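Local coordinates for putative hydrolase (Agrobacterium vitis, PDB 3LLC), which probably acts as an acyl-protein thioesterase of the alpha/beta hydrolase family, hydrolysing fatty acyl groups from modified residues of proteins, at residues A[146-151]-A[197-202]; A[213-218]-A[239-244]. All coordinates share one frame; numbering follows the deposited sequence.

Interaction 1: residues A[146-151]-A[197-202]. With EDO (1,2-ethanediol), chain C; EDO (1,2-ethanediol), chain D.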
# COMPACT_ATOMS: atom_id res chain seq x y z
N ALA A 146 0.17 -7.56 1.52
CA ALA A 146 -0.46 -8.14 2.71
C ALA A 146 -1.98 -7.97 2.71
O ALA A 146 -2.58 -7.54 3.72
CB ALA A 146 0.18 -7.51 4.01
N PRO A 147 -2.65 -8.39 1.62
CA PRO A 147 -4.13 -8.36 1.66
C PRO A 147 -4.69 -9.20 2.79
O PRO A 147 -4.17 -10.28 3.07
CB PRO A 147 -4.53 -8.97 0.28
CG PRO A 147 -3.35 -9.84 -0.11
CD PRO A 147 -2.14 -9.03 0.40
N ASP A 148 -5.78 -8.72 3.41
CA ASP A 148 -6.53 -9.47 4.41
C ASP A 148 -5.62 -9.95 5.56
O ASP A 148 -5.89 -10.99 6.15
CB ASP A 148 -7.24 -10.67 3.79
CG ASP A 148 -8.12 -10.27 2.57
OD1 ASP A 148 -8.35 -9.03 2.41
OD2 ASP A 148 -8.56 -11.19 1.83
N PHE A 149 -4.60 -9.16 5.90
CA PHE A 149 -3.66 -9.62 6.93
C PHE A 149 -4.32 -9.81 8.29
O PHE A 149 -3.92 -10.70 9.07
CB PHE A 149 -2.35 -8.76 6.98
CG PHE A 149 -2.47 -7.41 7.65
CD1 PHE A 149 -2.56 -7.29 9.02
CD2 PHE A 149 -2.37 -6.24 6.89
CE1 PHE A 149 -2.62 -6.02 9.61
CE2 PHE A 149 -2.43 -4.98 7.49
CZ PHE A 149 -2.54 -4.88 8.82
N THR A 150 -5.34 -9.00 8.62
CA THR A 150 -5.99 -9.10 9.93
C THR A 150 -6.69 -10.45 10.10
O THR A 150 -6.52 -11.11 11.12
CB THR A 150 -6.97 -7.92 10.20
OG1 THR A 150 -7.99 -7.92 9.18
CG2 THR A 150 -6.22 -6.57 10.20
N SER A 151 -7.44 -10.90 9.09
CA SER A 151 -8.17 -12.14 9.20
C SER A 151 -7.31 -13.37 8.86
O SER A 151 -7.54 -14.47 9.42
CB SER A 151 -9.43 -12.13 8.29
OG SER A 151 -9.09 -11.92 6.93
N ARG A 197 -12.07 -7.07 3.32
CA ARG A 197 -11.51 -8.34 2.90
C ARG A 197 -11.66 -8.46 1.37
O ARG A 197 -12.79 -8.32 0.85
CB ARG A 197 -12.21 -9.50 3.61
CG ARG A 197 -11.49 -10.85 3.52
CD ARG A 197 -12.21 -11.92 4.35
NE ARG A 197 -11.32 -13.06 4.61
CZ ARG A 197 -11.55 -14.02 5.50
NH1 ARG A 197 -12.66 -14.03 6.23
NH2 ARG A 197 -10.65 -14.99 5.67
N VAL A 198 -10.56 -8.70 0.69
CA VAL A 198 -10.55 -8.79 -0.80
C VAL A 198 -10.45 -10.19 -1.40
O VAL A 198 -10.88 -10.40 -2.56
CB VAL A 198 -9.47 -7.84 -1.44
CG1 VAL A 198 -9.76 -6.39 -1.10
CG2 VAL A 198 -8.01 -8.22 -1.06
N MSE A 199 -9.93 -11.18 -0.63
CA MSE A 199 -9.75 -12.54 -1.14
C MSE A 199 -10.85 -13.54 -0.76
O MSE A 199 -10.65 -14.74 -0.89
CB MSE A 199 -8.34 -13.08 -0.78
CG MSE A 199 -7.20 -12.22 -1.36
SE MSE A 199 -5.43 -13.07 -1.14
CE MSE A 199 -5.45 -13.01 0.83
N ALA A 200 -12.01 -13.07 -0.31
CA ALA A 200 -13.15 -13.97 -0.12
C ALA A 200 -13.81 -14.29 -1.49
O ALA A 200 -14.61 -15.21 -1.59
CB ALA A 200 -14.20 -13.42 0.89
N GLY A 201 -13.46 -13.53 -2.53
CA GLY A 201 -13.86 -13.87 -3.92
C GLY A 201 -12.81 -13.45 -4.93
O GLY A 201 -11.68 -13.20 -4.55
N MSE A 202 -13.16 -13.42 -6.22
CA MSE A 202 -12.22 -13.04 -7.29
C MSE A 202 -12.09 -11.53 -7.43
O MSE A 202 -13.06 -10.80 -7.26
CB MSE A 202 -12.67 -13.67 -8.64
CG MSE A 202 -12.82 -15.18 -8.60
SE MSE A 202 -11.06 -16.02 -8.23
CE MSE A 202 -10.07 -15.27 -9.80
C1 EDO C . -14.65 -9.78 -4.26
O1 EDO C . -14.63 -10.70 -3.16
C2 EDO C . -13.21 -9.50 -4.62
O2 EDO C . -12.68 -8.67 -3.62
C1 EDO D . -14.58 -5.25 0.39
O1 EDO D . -15.35 -4.03 0.47
C2 EDO D . -13.79 -5.31 -0.91
O2 EDO D . -14.12 -6.49 -1.65
O HOH W 1 -9.00 -13.61 2.87
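Asp148 and Arg197 bring two non-strand segments of the alpha/beta hydrolase fold together, a type II beta turn spanning Ala146 to Phe149 at the head of helix 149-154 and the loop that follows helix 187-195, with Asp148 CA 5.3 Å from Arg197 CA. The contact is a worked example of one carboxylate gripping two successive backbone amides. Asp148 occupies the N-cap position, yet its side chain makes no capping bond. With CG anti to the carbonyl carbon (chi1 -53°), the carboxylate instead reaches the loop, where OD1 accepts a hydrogen bond from Val198 N at 2.8 Å and OD2 one from Met199 N at 2.8 Å. OD2 uses its syn lone pair, while OD1 is met on its syn side, with Val198 N 16° out of the carboxylate plane. Two bonds from one chain segment should fix the rotation of the carboxylate and hold the loop against the turn.

Beside the carboxylate, Pro147 packs CB on Val198 CG2 at 3.8 Å and CG on CE of selenomethionine Met199, whose chain bends at its last torsion. Pro147 O is itself hydrogen-bonded to His224 NE2, which ties the turn to helix 222-230. Arg197 runs extended past Asp148, CG lying 3.4 Å from Asp148 OD2, and its guanidinium forms a salt bridge with Asp152. The carboxylate and guanidinium planes stand nearly perpendicular, and Ser151 OG sits over one guanidinium face, offset toward the rim. A water in the guanidinium plane links the two charged groups, donating to Asp148 OD2 at 2.7 Å and accepting from Arg197 NE at 3.0 Å.

Interaction 2: residues A[213-218]-A[239-244]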
# COMPACT_ATOMS: atom_id res chain seq x y z
N GLN A 213 8.08 -10.97 -4.20
CA GLN A 213 7.89 -11.61 -2.89
C GLN A 213 9.12 -12.45 -2.52
O GLN A 213 9.62 -13.30 -3.30
CB GLN A 213 6.63 -12.48 -2.93
CG GLN A 213 6.39 -13.36 -1.71
CD GLN A 213 5.92 -12.57 -0.49
OE1 GLN A 213 4.97 -11.76 -0.56
NE2 GLN A 213 6.56 -12.83 0.65
N GLY A 214 9.61 -12.23 -1.29
CA GLY A 214 10.70 -13.03 -0.78
C GLY A 214 10.24 -14.33 -0.15
O GLY A 214 9.17 -14.38 0.48
N MSE A 215 11.04 -15.38 -0.28
CA MSE A 215 10.71 -16.68 0.33
C MSE A 215 11.33 -16.83 1.75
O MSE A 215 11.15 -17.84 2.39
CB MSE A 215 11.08 -17.85 -0.59
CG MSE A 215 10.45 -17.75 -2.01
SE MSE A 215 10.92 -19.19 -3.14
CE MSE A 215 9.82 -20.59 -2.41
N ALA A 216 12.12 -15.85 2.17
CA ALA A 216 12.62 -15.80 3.56
C ALA A 216 11.95 -14.65 4.36
O ALA A 216 12.56 -14.03 5.24
CB ALA A 216 14.17 -15.65 3.56
N ASP A 217 10.71 -14.35 4.01
CA ASP A 217 9.91 -13.27 4.63
C ASP A 217 9.20 -13.84 5.87
O ASP A 217 8.35 -14.73 5.73
CB ASP A 217 8.92 -12.75 3.56
CG ASP A 217 8.10 -11.56 4.03
OD1 ASP A 217 7.86 -11.44 5.26
OD2 ASP A 217 7.62 -10.76 3.17
N PRO A 218 9.61 -13.41 7.10
CA PRO A 218 8.99 -13.94 8.30
C PRO A 218 7.65 -13.28 8.69
O PRO A 218 7.03 -13.75 9.64
CB PRO A 218 10.05 -13.68 9.40
CG PRO A 218 10.63 -12.37 8.97
CD PRO A 218 10.57 -12.34 7.43
N LEU A 239 4.29 -13.31 -11.03
CA LEU A 239 4.77 -13.39 -9.62
C LEU A 239 6.29 -13.75 -9.64
O LEU A 239 6.67 -14.77 -10.19
CB LEU A 239 3.96 -14.43 -8.83
CG LEU A 239 4.55 -14.87 -7.45
CD1 LEU A 239 4.68 -13.67 -6.49
CD2 LEU A 239 3.79 -16.02 -6.85
N THR A 240 7.13 -12.87 -9.08
CA THR A 240 8.55 -13.09 -9.01
C THR A 240 8.84 -13.46 -7.54
O THR A 240 8.70 -12.60 -6.65
CB THR A 240 9.34 -11.85 -9.44
OG1 THR A 240 9.04 -11.50 -10.81
CG2 THR A 240 10.92 -12.13 -9.31
N LEU A 241 9.29 -14.70 -7.33
CA LEU A 241 9.67 -15.22 -6.00
C LEU A 241 11.21 -15.21 -5.89
O LEU A 241 11.93 -15.74 -6.73
CB LEU A 241 9.15 -16.64 -5.81
CG LEU A 241 7.64 -16.80 -5.54
CD1 LEU A 241 7.16 -18.28 -5.80
CD2 LEU A 241 7.20 -16.30 -4.13
N VAL A 242 11.70 -14.54 -4.85
CA VAL A 242 13.13 -14.36 -4.65
C VAL A 242 13.50 -15.24 -3.41
O VAL A 242 13.08 -14.91 -2.29
CB VAL A 242 13.44 -12.88 -4.39
CG1 VAL A 242 14.97 -12.67 -4.18
CG2 VAL A 242 12.92 -11.98 -5.56
N ARG A 243 14.26 -16.30 -3.62
CA ARG A 243 14.47 -17.35 -2.60
C ARG A 243 14.97 -16.76 -1.25
O ARG A 243 14.44 -17.13 -0.20
CB ARG A 243 15.43 -18.40 -3.07
CG ARG A 243 15.82 -19.46 -2.04
CD ARG A 243 14.67 -20.22 -1.50
NE ARG A 243 15.10 -21.19 -0.47
CZ ARG A 243 15.10 -20.95 0.84
NH1 ARG A 243 14.71 -19.75 1.35
NH2 ARG A 243 15.52 -21.91 1.66
N ASP A 244 15.97 -15.88 -1.31
CA ASP A 244 16.60 -15.32 -0.09
C ASP A 244 16.09 -13.93 0.31
O ASP A 244 16.65 -13.30 1.22
CB ASP A 244 18.14 -15.35 -0.17
CG ASP A 244 18.73 -14.45 -1.27
OD1 ASP A 244 18.00 -13.66 -1.88
OD2 ASP A 244 19.95 -14.60 -1.56
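Gln213 and Leu241 face each other in parallel register, and Gly214 pairs with Val242, where strand 237-242 closes one edge of the mixed sheet within the chain. Segment 213-215 offers N, O and N in turn, each matched by a backbone atom of 239-244. Gln213 N gives its hydrogen to Thr240 O at 3.0 Å, Gln213 O accepts a hydrogen bond from Val242 N at 2.9 Å, and Val242 O receives one from Met215 N at 2.9 Å. Val242 O also takes a CA-H...O contact from Gly214, and Gln213 O takes one from Leu241.

The Gln213 chain, bent at chi2 (74°), leads its amide away from the neighbouring strand. There NE2 donates to Gly214 O at 3.0 Å, in the carbonyl plane and on a lone pair, and more weakly to Asp217 OD2. Asp217 OD2 is also hydrogen-bonded to His247 ND1, while OD1 takes the backbone amides of Asp219 and Val220. Thr240 OG1 is hydrogen-bonded to His210 NE2, and Asp244 OD1 forms a salt bridge with Arg251. The Met215 side chain lies along 239-244, its selenium 4.1 Å from Leu241 CB, while Leu241 CD2 packs on Gln213 CG at 3.9 Å. Helix 222-230 connects the two neighbouring parallel strands, a beta-alpha-beta crossover, and the loop after strand 209-214 carries Asp217, consistent with the acid of an alpha/beta hydrolase catalytic triad.

Overall arrangement
Interaction 1 is largely buried and joins loop and helix-start segments; interaction 2 is a surface contact at the edge of the sheet. Their centres lie 20 Å apart and their nearest atoms about 7 Å, without touching. Helix 222-230 relates the two: it receives the side chain of Met199 and, through His224, a hydrogen bond to the backbone oxygen of Pro147, and it connects the strands paired in 213-218 with 239-244. The chemistry follows the place. Where no strand pairing is available, a side-chain carboxylate satisfies backbone amides, whereas in the sheet main chain serves main chain. Both lie near the probable triad of Ser114, His247 and Asp217: Ala146 is backbone-bonded to Ser114, and interaction 2 contains Asp217.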